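Local atomic coordinates of hydrogenase maturation factor (Thermoanaerobacter tengcongensis, PDB entry 3VTH), a protein that probably transfers the carbamoyl group of carbamoyl phosphate, at the cost of ATP, to the C-terminal cysteine of HypE in the maturation of [NiFe]-hydrogenases. Residues 126-131 with 165-170; 485-490 with 698-703; 504-509 with 520-525. One frame throughout, in Å; residues are numbered along the deposited sequence.

Contact 1 (126-131 with 165-170); sequences DRRYRY and EKCSRE. With ZN (zinc ion), chain D.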
loop_
_atom_site.group_PDB
_atom_site.type_symbol
_atom_site.label_atom_id
_atom_site.label_comp_id
_atom_site.label_asym_id
_atom_site.label_seq_id
_atom_site.Cartn_x
_atom_site.Cartn_y
_atom_site.Cartn_z
ATOM N N ASP A 126 -32.470 -17.306 6.005
ATOM C CA ASP A 126 -31.196 -17.882 6.443
ATOM C C ASP A 126 -30.972 -17.606 7.929
ATOM O O ASP A 126 -31.293 -16.527 8.418
ATOM C CB ASP A 126 -30.040 -17.295 5.616
ATOM C CG ASP A 126 -28.769 -18.139 5.686
ATOM O OD1 ASP A 126 -28.465 -18.820 4.682
ATOM O OD2 ASP A 126 -28.071 -18.125 6.730
ATOM N N ARG A 127 -30.399 -18.553 8.660
ATOM C CA ARG A 127 -30.135 -18.279 10.076
ATOM C C ARG A 127 -29.027 -17.237 10.315
ATOM O O ARG A 127 -28.903 -16.708 11.426
ATOM C CB ARG A 127 -29.890 -19.561 10.871
ATOM C CG ARG A 127 -28.552 -20.201 10.687
ATOM C CD ARG A 127 -28.477 -21.476 11.534
ATOM N NE ARG A 127 -27.117 -21.994 11.533
ATOM C CZ ARG A 127 -26.230 -21.807 12.507
ATOM N NH1 ARG A 127 -26.548 -21.133 13.614
ATOM N NH2 ARG A 127 -25.011 -22.305 12.377
ATOM N N ARG A 128 -28.246 -16.932 9.276
ATOM C CA ARG A 128 -27.260 -15.850 9.360
ATOM C C ARG A 128 -27.734 -14.538 8.732
ATOM O O ARG A 128 -26.921 -13.650 8.488
ATOM C CB ARG A 128 -25.909 -16.272 8.767
ATOM C CG ARG A 128 -25.214 -17.362 9.566
ATOM C CD ARG A 128 -23.874 -17.745 8.930
ATOM N NE ARG A 128 -23.124 -18.707 9.739
ATOM C CZ ARG A 128 -23.272 -20.031 9.688
ATOM N NH1 ARG A 128 -24.157 -20.582 8.870
ATOM N NH2 ARG A 128 -22.520 -20.805 10.465
ATOM N N TYR A 129 -29.037 -14.423 8.478
ATOM C CA TYR A 129 -29.647 -13.162 8.037
ATOM C C TYR A 129 -29.207 -12.021 8.940
ATOM O O TYR A 129 -29.408 -12.075 10.153
ATOM C CB TYR A 129 -31.173 -13.283 8.053
ATOM C CG TYR A 129 -31.944 -12.046 7.619
ATOM C CD1 TYR A 129 -31.700 -11.433 6.382
ATOM C CD2 TYR A 129 -32.947 -11.518 8.429
ATOM C CE1 TYR A 129 -32.429 -10.306 5.974
ATOM C CE2 TYR A 129 -33.691 -10.395 8.029
ATOM C CZ TYR A 129 -33.411 -9.791 6.805
ATOM O OH TYR A 129 -34.136 -8.691 6.406
ATOM N N ARG A 130 -28.566 -11.017 8.341
ATOM C CA ARG A 130 -28.116 -9.810 9.052
ATOM C C ARG A 130 -27.057 -10.090 10.136
ATOM O O ARG A 130 -26.784 -9.237 10.973
ATOM C CB ARG A 130 -29.316 -9.017 9.625
ATOM C CG ARG A 130 -30.346 -8.577 8.576
ATOM C CD ARG A 130 -31.536 -7.796 9.211
ATOM N NE ARG A 130 -31.044 -6.708 10.059
ATOM C CZ ARG A 130 -30.620 -5.530 9.603
ATOM N NH1 ARG A 130 -30.647 -5.260 8.300
ATOM N NH2 ARG A 130 -30.166 -4.615 10.451
ATOM N N TYR A 131 -26.443 -11.270 10.104
ATOM C CA TYR A 131 -25.349 -11.572 11.018
ATOM C C TYR A 131 -24.092 -10.743 10.656
ATOM O O TYR A 131 -23.528 -10.897 9.571
ATOM C CB TYR A 131 -25.076 -13.087 11.055
ATOM C CG TYR A 131 -23.861 -13.496 11.851
ATOM C CD1 TYR A 131 -22.860 -14.252 11.264
ATOM C CD2 TYR A 131 -23.718 -13.134 13.196
ATOM C CE1 TYR A 131 -21.738 -14.651 11.987
ATOM C CE2 TYR A 131 -22.579 -13.513 13.922
ATOM C CZ TYR A 131 -21.611 -14.273 13.312
ATOM O OH TYR A 131 -20.491 -14.654 14.007
ATOM N N GLU A 165 -23.500 -25.918 18.720
ATOM C CA GLU A 165 -23.869 -27.218 18.152
ATOM C C GLU A 165 -24.213 -27.135 16.658
ATOM O O GLU A 165 -23.838 -28.013 15.886
ATOM C CB GLU A 165 -25.039 -27.816 18.949
ATOM C CG GLU A 165 -25.431 -29.233 18.549
ATOM C CD GLU A 165 -26.618 -29.787 19.352
ATOM O OE1 GLU A 165 -27.434 -29.003 19.894
ATOM O OE2 GLU A 165 -26.744 -31.025 19.433
ATOM N N LYS A 166 -24.915 -26.080 16.251
ATOM C CA LYS A 166 -25.289 -25.936 14.841
ATOM C C LYS A 166 -24.088 -25.638 13.937
ATOM O O LYS A 166 -23.967 -26.199 12.841
ATOM C CB LYS A 166 -26.345 -24.849 14.656
ATOM C CG LYS A 166 -27.723 -25.234 15.143
ATOM C CD LYS A 166 -28.768 -24.363 14.453
ATOM C CE LYS A 166 -29.132 -23.143 15.275
ATOM N NZ LYS A 166 -30.236 -23.498 16.231
ATOM N N CYS A 167 -23.200 -24.767 14.398
ATOM C CA CYS A 167 -22.014 -24.427 13.614
ATOM C C CYS A 167 -21.075 -25.620 13.515
ATOM O O CYS A 167 -20.470 -25.846 12.471
ATOM C CB CYS A 167 -21.296 -23.217 14.203
ATOM S SG CYS A 167 -22.158 -21.678 13.851
ATOM N N SER A 168 -20.962 -26.366 14.607
ATOM C CA SER A 168 -20.161 -27.588 14.641
ATOM C C SER A 168 -20.691 -28.676 13.688
ATOM O O SER A 168 -19.903 -29.395 13.054
ATOM C CB SER A 168 -20.098 -28.134 16.060
ATOM O OG SER A 168 -19.343 -29.330 16.088
ATOM N N ARG A 169 -22.003 -28.761 13.545
ATOM C CA ARG A 169 -22.626 -29.664 12.590
ATOM C C ARG A 169 -22.276 -29.277 11.166
ATOM O O ARG A 169 -21.920 -30.092 10.375
ATOM C CB ARG A 169 -24.148 -29.734 12.783
ATOM C CG ARG A 169 -24.556 -30.551 14.005
ATOM C CD ARG A 169 -26.066 -30.859 14.187
ATOM N NE ARG A 169 -26.957 -29.842 13.641
ATOM C CZ ARG A 169 -27.794 -29.079 14.347
ATOM N NH1 ARG A 169 -27.908 -29.204 15.656
ATOM N NH2 ARG A 169 -28.533 -28.187 13.725
ATOM N N GLU A 170 -22.349 -28.001 10.865
ATOM C CA GLU A 170 -21.952 -27.490 9.561
ATOM C C GLU A 170 -20.478 -27.774 9.281
ATOM O O GLU A 170 -20.119 -28.222 8.187
ATOM C CB GLU A 170 -22.186 -25.981 9.483
ATOM C CG GLU A 170 -23.649 -25.552 9.460
ATOM C CD GLU A 170 -23.774 -24.025 9.396
ATOM O OE1 GLU A 170 -22.965 -23.331 10.038
ATOM O OE2 GLU A 170 -24.668 -23.518 8.697
HETATM ZN ZN ZN D . -22.851 -20.928 15.922
#
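Arg128 and Glu170 meet end-on in a two-pronged salt bridge. NH2 of Arg128 gives a short bond of 2.6 Å to Glu170 OE1, and NH1 of Arg128 a nearly straight one of 3.0 Å to Glu170 OE2, both on syn lone pairs, with the guanidinium and carboxylate planes only 7° apart. Arg127 meets the same carboxylate at a slant, its guanidinium turned 57° from the carboxylate plane, and its NH2 makes only a weak bond of 3.3 Å to Glu170 OE1. The same NH2 donates to Cys167 SG, also at 3.3 Å, and close to the guanidinium plane. That sulfur binds zinc at 2.3 Å together with Cys164, Cys186 and Cys189, a Cys4 site built on CxxC pairs; the contact thus ties a loop of the first HypF finger to the zinc-bearing helix 165-171 of the second. An N-H aimed at a zinc-bound thiolate would probably draw off some of its negative charge. Over one face of the Arg127 guanidinium lies Lys166 CB, while the bent lysine chain carries NZ away. Farther out, Ala185 O accepts from Arg128 NE. Asp126 shapes the loop: its OD2 takes the backbone N of Arg128 at 2.8 Å in an Asx turn.

Contact 2 (485-490 with 698-703); sequences HAHIAS and VLSGGS. With FE (Fe (III) ion), chain I; AP2 (phosphomethylphosphonic acid adenosyl ester), chain H.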
loop_
_atom_site.group_PDB
_atom_site.type_symbol
_atom_site.label_atom_id
_atom_site.label_comp_id
_atom_site.label_asym_id
_atom_site.label_seq_id
_atom_site.Cartn_x
_atom_site.Cartn_y
_atom_site.Cartn_z
ATOM N N HIS A 485 18.690 4.942 -5.253
ATOM C CA HIS A 485 19.036 3.606 -5.686
ATOM C C HIS A 485 17.949 2.631 -5.209
ATOM O O HIS A 485 17.478 1.808 -5.990
ATOM C CB HIS A 485 20.441 3.230 -5.166
ATOM C CG HIS A 485 20.975 1.934 -5.700
ATOM N ND1 HIS A 485 21.991 1.245 -5.076
ATOM C CD2 HIS A 485 20.633 1.199 -6.789
ATOM C CE1 HIS A 485 22.257 0.144 -5.756
ATOM N NE2 HIS A 485 21.435 0.083 -6.788
ATOM N N ALA A 486 17.545 2.734 -3.941
ATOM C CA ALA A 486 16.497 1.866 -3.386
ATOM C C ALA A 486 15.152 1.996 -4.114
ATOM O O ALA A 486 14.498 0.985 -4.361
ATOM C CB ALA A 486 16.325 2.115 -1.896
ATOM N N HIS A 487 14.728 3.223 -4.442
ATOM C CA HIS A 487 13.499 3.423 -5.248
ATOM C C HIS A 487 13.596 2.637 -6.562
ATOM O O HIS A 487 12.665 1.903 -6.937
ATOM C CB HIS A 487 13.268 4.916 -5.587
ATOM C CG HIS A 487 12.517 5.697 -4.547
ATOM N ND1 HIS A 487 11.287 5.310 -4.051
ATOM C CD2 HIS A 487 12.800 6.889 -3.961
ATOM C CE1 HIS A 487 10.856 6.220 -3.192
ATOM N NE2 HIS A 487 11.758 7.187 -3.118
ATOM N N ILE A 488 14.714 2.781 -7.274
ATOM C CA ILE A 488 14.875 2.088 -8.560
ATOM C C ILE A 488 14.849 0.560 -8.365
ATOM O O ILE A 488 14.198 -0.164 -9.136
ATOM C CB ILE A 488 16.177 2.532 -9.319
ATOM C CG1 ILE A 488 16.180 4.041 -9.580
ATOM C CG2 ILE A 488 16.373 1.754 -10.655
ATOM C CD1 ILE A 488 14.899 4.595 -10.252
ATOM N N ALA A 489 15.533 0.084 -7.319
ATOM C CA ALA A 489 15.605 -1.357 -7.039
ATOM C C ALA A 489 14.249 -1.946 -6.639
ATOM O O ALA A 489 13.977 -3.113 -6.948
ATOM C CB ALA A 489 16.629 -1.647 -5.949
ATOM N N SER A 490 13.413 -1.155 -5.962
ATOM C CA SER A 490 12.070 -1.614 -5.579
ATOM C C SER A 490 11.257 -1.995 -6.812
ATOM O O SER A 490 10.568 -3.021 -6.817
ATOM C CB SER A 490 11.324 -0.599 -4.693
ATOM O OG SER A 490 10.824 0.531 -5.410
ATOM N N VAL A 698 13.685 2.469 -15.699
ATOM C CA VAL A 698 12.866 2.310 -14.506
ATOM C C VAL A 698 12.484 3.698 -13.968
ATOM O O VAL A 698 13.349 4.562 -13.783
ATOM C CB VAL A 698 13.632 1.519 -13.403
ATOM C CG1 VAL A 698 12.856 1.525 -12.091
ATOM C CG2 VAL A 698 13.909 0.089 -13.854
ATOM N N LEU A 699 11.194 3.894 -13.699
ATOM C CA LEU A 699 10.712 5.144 -13.131
ATOM C C LEU A 699 10.233 4.881 -11.724
ATOM O O LEU A 699 9.369 4.029 -11.515
ATOM C CB LEU A 699 9.549 5.723 -13.966
ATOM C CG LEU A 699 9.708 5.734 -15.494
ATOM C CD1 LEU A 699 8.364 6.100 -16.177
ATOM C CD2 LEU A 699 10.803 6.693 -15.929
ATOM N N SER A 700 10.802 5.585 -10.752
ATOM C CA SER A 700 10.353 5.427 -9.355
ATOM C C SER A 700 10.600 6.706 -8.548
ATOM O O SER A 700 11.130 7.682 -9.076
ATOM C CB SER A 700 11.025 4.205 -8.705
ATOM O OG SER A 700 10.370 3.862 -7.489
ATOM N N GLY A 701 10.223 6.694 -7.273
ATOM C CA GLY A 701 10.271 7.896 -6.456
ATOM C C GLY A 701 8.876 8.480 -6.434
ATOM O O GLY A 701 8.104 8.309 -7.382
ATOM N N GLY A 702 8.571 9.194 -5.366
ATOM C CA GLY A 702 7.224 9.710 -5.104
ATOM C C GLY A 702 6.669 10.698 -6.125
ATOM O O GLY A 702 5.460 10.838 -6.220
ATOM N N SER A 703 7.519 11.376 -6.897
ATOM C CA SER A 703 6.990 12.260 -7.963
ATOM C C SER A 703 6.209 11.454 -9.012
ATOM O O SER A 703 5.352 11.986 -9.698
ATOM C CB SER A 703 8.101 13.056 -8.666
ATOM O OG SER A 703 8.827 13.883 -7.778
HETATM FE FE FE I . 11.759 8.962 -1.849
HETATM P PB AP2 H . 10.922 11.570 -0.087
HETATM O O1B AP2 H . 10.678 12.773 -0.963
HETATM O O2B AP2 H . 11.813 10.505 -0.648
HETATM O O3B AP2 H . 11.219 11.962 1.338
HETATM C C3A AP2 H . 9.274 10.821 0.008
HETATM P PA AP2 H . 8.649 10.128 -1.551
HETATM O O1A AP2 H . 7.414 9.388 -1.056
HETATM O O2A AP2 H . 9.656 9.403 -2.409
HETATM O "O5'" AP2 H . 8.207 11.419 -2.421
HETATM C "C5'" AP2 H . 7.077 12.160 -1.974
HETATM C "C4'" AP2 H . 7.135 13.469 -2.726
HETATM O "O4'" AP2 H . 6.759 13.256 -4.088
HETATM C "C3'" AP2 H . 6.146 14.489 -2.199
HETATM O "O3'" AP2 H . 6.645 15.117 -1.014
HETATM C "C2'" AP2 H . 6.051 15.413 -3.397
HETATM O "O2'" AP2 H . 7.178 16.296 -3.328
HETATM C "C1'" AP2 H . 6.167 14.459 -4.594
HETATM N N9 AP2 H . 4.787 14.247 -5.120
HETATM C C8 AP2 H . 3.741 13.653 -4.492
HETATM N N7 AP2 H . 2.614 13.683 -5.253
HETATM C C5 AP2 H . 2.930 14.307 -6.405
HETATM C C6 AP2 H . 2.213 14.683 -7.649
HETATM N N6 AP2 H . 0.902 14.380 -7.827
HETATM N N1 AP2 H . 2.921 15.348 -8.603
HETATM C C2 AP2 H . 4.232 15.644 -8.463
HETATM N N3 AP2 H . 4.938 15.343 -7.352
HETATM C C4 AP2 H . 4.351 14.687 -6.312
#
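Val698, on the strand, meets Ile488 of helix 483-494 through its CG1 branch, which lies 3.8 Å from Ile488 CG2. The two side chains cross obliquely, and their compact apolar branches fill the space between helix and strand. With CG1 beside the backbone N (chi1 -58°), CG2 of Ile488 is left pointing to the valine, while CD1 of Ile488 lies along Val698, 3.9 Å from Val698 O, and comes only loosely near Ser700 CB. An alanine in place of Ile488 would probably leave a gap against Val698 CG1 and strip the apolar contact between helix and strand there. Leu699 faces the other side of the sheet, where helix 707-719 packs on it. Ser700 returns to the helix: its OG, anti to the backbone N (chi1 -166°), gives a weak hydrogen bond to His487 O, 3.1 Å away. A small polar side chain fits here because the strand runs so near the helix backbone.

At Gly701 the strand gives way to a loop that passes over the His487 imidazole. CA of Gly701 stands 3.5 Å above the centroid of the His487 ring, 2° off the normal, a CH-pi contact. Glycine suits the spot, since its backbone angles would jam a CB against the preceding carbonyl oxygen. The next glycine, Gly702, sends its N-H to O2A of the nucleotide analogue at 3.2 Å; a side chain on it would collide with the ligand's O5'. With one face of its ring under Gly701, His487 presents NE2 to the iron at 2.2 Å, beside His483, Asp507 and Asp734, and two ligand oxygens complete the six atoms bound to the metal. Iron gripped by histidines and aspartates from both Kae1-like subdomains, beside a nucleotide held by a glycine-bearing loop, fits the Kae1-like branch of the actin-type ATPase superfamily.

Contact 3 (504-509 with 520-525); sequences IAYDGT and AEILVC. With FE (Fe (III) ion), chain I; AP2 (phosphomethylphosphonic acid adenosyl ester), chain H.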
loop_
_atom_site.group_PDB
_atom_site.type_symbol
_atom_site.label_atom_id
_atom_site.label_comp_id
_atom_site.label_asym_id
_atom_site.label_seq_id
_atom_site.Cartn_x
_atom_site.Cartn_y
_atom_site.Cartn_z
ATOM N N ILE A 504 15.295 6.489 -13.281
ATOM C CA ILE A 504 14.833 7.868 -13.133
ATOM C C ILE A 504 14.116 7.951 -11.776
ATOM O O ILE A 504 13.032 7.412 -11.600
ATOM C CB ILE A 504 13.924 8.262 -14.319
ATOM C CG1 ILE A 504 14.748 8.142 -15.624
ATOM C CG2 ILE A 504 13.342 9.665 -14.112
ATOM C CD1 ILE A 504 13.989 8.265 -16.897
ATOM N N ALA A 505 14.768 8.581 -10.811
ATOM C CA ALA A 505 14.282 8.608 -9.452
ATOM C C ALA A 505 13.909 10.050 -9.109
ATOM O O ALA A 505 14.780 10.896 -8.860
ATOM C CB ALA A 505 15.341 8.081 -8.515
ATOM N N TYR A 506 12.612 10.335 -9.133
ATOM C CA TYR A 506 12.133 11.704 -8.904
ATOM C C TYR A 506 11.308 11.687 -7.622
ATOM O O TYR A 506 10.365 10.916 -7.503
ATOM C CB TYR A 506 11.283 12.214 -10.084
ATOM C CG TYR A 506 12.043 12.563 -11.360
ATOM C CD1 TYR A 506 13.448 12.552 -11.399
ATOM C CD2 TYR A 506 11.354 12.961 -12.508
ATOM C CE1 TYR A 506 14.154 12.928 -12.548
ATOM C CE2 TYR A 506 12.038 13.326 -13.675
ATOM C CZ TYR A 506 13.441 13.300 -13.685
ATOM O OH TYR A 506 14.116 13.654 -14.824
ATOM N N ASP A 507 11.684 12.509 -6.653
ATOM C CA ASP A 507 10.912 12.623 -5.400
ATOM C C ASP A 507 11.188 13.945 -4.694
ATOM O O ASP A 507 11.749 14.858 -5.308
ATOM C CB ASP A 507 11.086 11.394 -4.466
ATOM C CG ASP A 507 12.498 11.232 -3.893
ATOM O OD1 ASP A 507 13.379 12.127 -4.023
ATOM O OD2 ASP A 507 12.740 10.163 -3.283
ATOM N N GLY A 508 10.772 14.061 -3.429
ATOM C CA GLY A 508 10.972 15.290 -2.654
ATOM C C GLY A 508 12.341 15.433 -1.998
ATOM O O GLY A 508 13.064 16.423 -2.223
ATOM N N THR A 509 12.702 14.475 -1.144
ATOM C CA THR A 509 13.970 14.554 -0.432
ATOM C C THR A 509 14.508 13.178 -0.140
ATOM O O THR A 509 13.829 12.345 0.445
ATOM C CB THR A 509 13.850 15.259 0.954
ATOM O OG1 THR A 509 12.784 14.656 1.705
ATOM C CG2 THR A 509 13.560 16.729 0.804
ATOM N N ALA A 520 15.887 14.421 -8.008
ATOM C CA ALA A 520 15.653 14.594 -9.427
ATOM C C ALA A 520 16.841 14.003 -10.154
ATOM O O ALA A 520 17.597 14.711 -10.836
ATOM C CB ALA A 520 15.470 16.072 -9.753
ATOM N N GLU A 521 16.994 12.691 -10.002
ATOM C CA GLU A 521 18.224 12.000 -10.372
ATOM C C GLU A 521 18.011 11.023 -11.516
ATOM O O GLU A 521 16.966 10.375 -11.595
ATOM C CB GLU A 521 18.755 11.206 -9.170
ATOM C CG GLU A 521 18.656 11.959 -7.830
ATOM C CD GLU A 521 19.382 13.275 -7.874
ATOM O OE1 GLU A 521 18.766 14.309 -7.518
ATOM O OE2 GLU A 521 20.560 13.274 -8.298
ATOM N N ILE A 522 19.007 10.931 -12.392
ATOM C CA ILE A 522 19.079 9.835 -13.341
ATOM C C ILE A 522 20.326 9.044 -13.006
ATOM O O ILE A 522 21.440 9.577 -12.940
ATOM C CB ILE A 522 19.152 10.258 -14.840
ATOM C CG1 ILE A 522 18.197 11.401 -15.175
ATOM C CG2 ILE A 522 18.914 9.028 -15.762
ATOM C CD1 ILE A 522 16.791 11.118 -15.015
ATOM N N LEU A 523 20.114 7.766 -12.768
ATOM C CA LEU A 523 21.186 6.860 -12.425
ATOM C C LEU A 523 21.321 5.827 -13.519
ATOM O O LEU A 523 20.374 5.575 -14.276
ATOM C CB LEU A 523 20.837 6.135 -11.121
ATOM C CG LEU A 523 20.320 6.986 -9.964
ATOM C CD1 LEU A 523 20.002 6.084 -8.757
ATOM C CD2 LEU A 523 21.360 8.082 -9.595
ATOM N N VAL A 524 22.503 5.236 -13.609
ATOM C CA VAL A 524 22.620 3.929 -14.215
ATOM C C VAL A 524 22.920 2.986 -13.055
ATOM O O VAL A 524 23.919 3.158 -12.355
ATOM C CB VAL A 524 23.714 3.877 -15.281
ATOM C CG1 VAL A 524 23.963 2.437 -15.711
ATOM C CG2 VAL A 524 23.327 4.755 -16.485
ATOM N N CYS A 525 22.032 2.027 -12.820
ATOM C CA CYS A 525 22.237 1.113 -11.703
ATOM C C CYS A 525 21.807 -0.316 -11.946
ATOM O O CYS A 525 20.974 -0.608 -12.812
ATOM C CB CYS A 525 21.569 1.638 -10.436
ATOM S SG CYS A 525 19.836 2.032 -10.597
HETATM FE FE FE I . 11.759 8.962 -1.849
HETATM P PB AP2 H . 10.922 11.570 -0.087
HETATM O O1B AP2 H . 10.678 12.773 -0.963
HETATM O O2B AP2 H . 11.813 10.505 -0.648
HETATM O O3B AP2 H . 11.219 11.962 1.338
HETATM C C3A AP2 H . 9.274 10.821 0.008
HETATM P PA AP2 H . 8.649 10.128 -1.551
HETATM O O1A AP2 H . 7.414 9.388 -1.056
HETATM O O2A AP2 H . 9.656 9.403 -2.409
HETATM O "O5'" AP2 H . 8.207 11.419 -2.421
HETATM C "C5'" AP2 H . 7.077 12.160 -1.974
HETATM C "C4'" AP2 H . 7.135 13.469 -2.726
HETATM O "O4'" AP2 H . 6.759 13.256 -4.088
HETATM C "C3'" AP2 H . 6.146 14.489 -2.199
HETATM O "O3'" AP2 H . 6.645 15.117 -1.014
HETATM C "C2'" AP2 H . 6.051 15.413 -3.397
HETATM O "O2'" AP2 H . 7.178 16.296 -3.328
HETATM C "C1'" AP2 H . 6.167 14.459 -4.594
HETATM N N9 AP2 H . 4.787 14.247 -5.120
HETATM C C8 AP2 H . 3.741 13.653 -4.492
HETATM N N7 AP2 H . 2.614 13.683 -5.253
HETATM C C5 AP2 H . 2.930 14.307 -6.405
HETATM C C6 AP2 H . 2.213 14.683 -7.649
HETATM N N6 AP2 H . 0.902 14.380 -7.827
HETATM N N1 AP2 H . 2.921 15.348 -8.603
HETATM C C2 AP2 H . 4.232 15.644 -8.463
HETATM N N3 AP2 H . 4.938 15.343 -7.352
HETATM C C4 AP2 H . 4.351 14.687 -6.312
#
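Tyr506 and Ile522 cross on one side of an antiparallel strand pair, CD1 of Ile522 lying 3.7 Å from Tyr506 OH. CG of Tyr506 is anti to the carbonyl carbon (chi1 -73°), which swings the ring back along the strand, so that Ile504 CG2 sits 3.6 Å above the centre of the Tyr506 ring while Tyr506 CD1 meets Ala520 CA. With just a methyl on Ala520, the ring can lie against its CA, and the buried tyrosine's hydroxyl bonds to Thr681 of helix 666-692. Ile522 turns the same CD1 to Ile504 CG1, 3.7 Å off; these two isoleucines run side by side beneath that helix.

The main chains are joined by the hydrogen-bonded pair Ala505 and Glu521, at 2.9 Å from Ala505 N to Glu521 O and 3.1 Å from Glu521 N to Ala505 O, flanked by the non-hydrogen-bonded pairs Ile504-Ile522 and Tyr506-Ala520. Both strands belong to the central sheet of the second Kae1-like subdomain, in the actin-type ATPase superfamily, and the corner at Gly508 and Thr509, just past the first strand, reaches the phosphates.

On the opposite side of the sheet Ala505 is small enough to let helix 483-494 approach. Glu521 bends at chi2 (-57°), bringing OE1 of Glu521 back to the N of the preceding Ala520 at 2.9 Å, with Ser595 also bonded to that oxygen, while OE2 pairs with Arg532. CG of Asp507, set between its backbone N and carbonyl carbon (chi1 67°), is carried toward the metal, and Asp507 OD2 binds iron at 2.1 Å; His484 holds OD1, probably fixing the carboxylate's rotation. Thr509 then meets the terminal phosphonate of the nucleotide analogue, N donating to O1B and OG1 to O3B.

Overall arrangement
Contacts 2 and 3 are buried and adjoining, their centres about 7 Å apart, whereas contact 1 lies near the edge of the molecule, about 49 and 56 Å from them, centre to centre, on the opposite side of the chain's centre. The two buried contacts share one sheet, strands 696-700 and 501-507 being neighbours in it, and both reach the iron and the nucleotide analogue, with His487 and Asp507 supplying ligands from different segments. Their chemistry is apolar packing and backbone bonding that become polar at the metal. Contact 1, partly exposed and without a sheet, relies instead on arginine-carboxylate pairs and a cysteine-bound zinc.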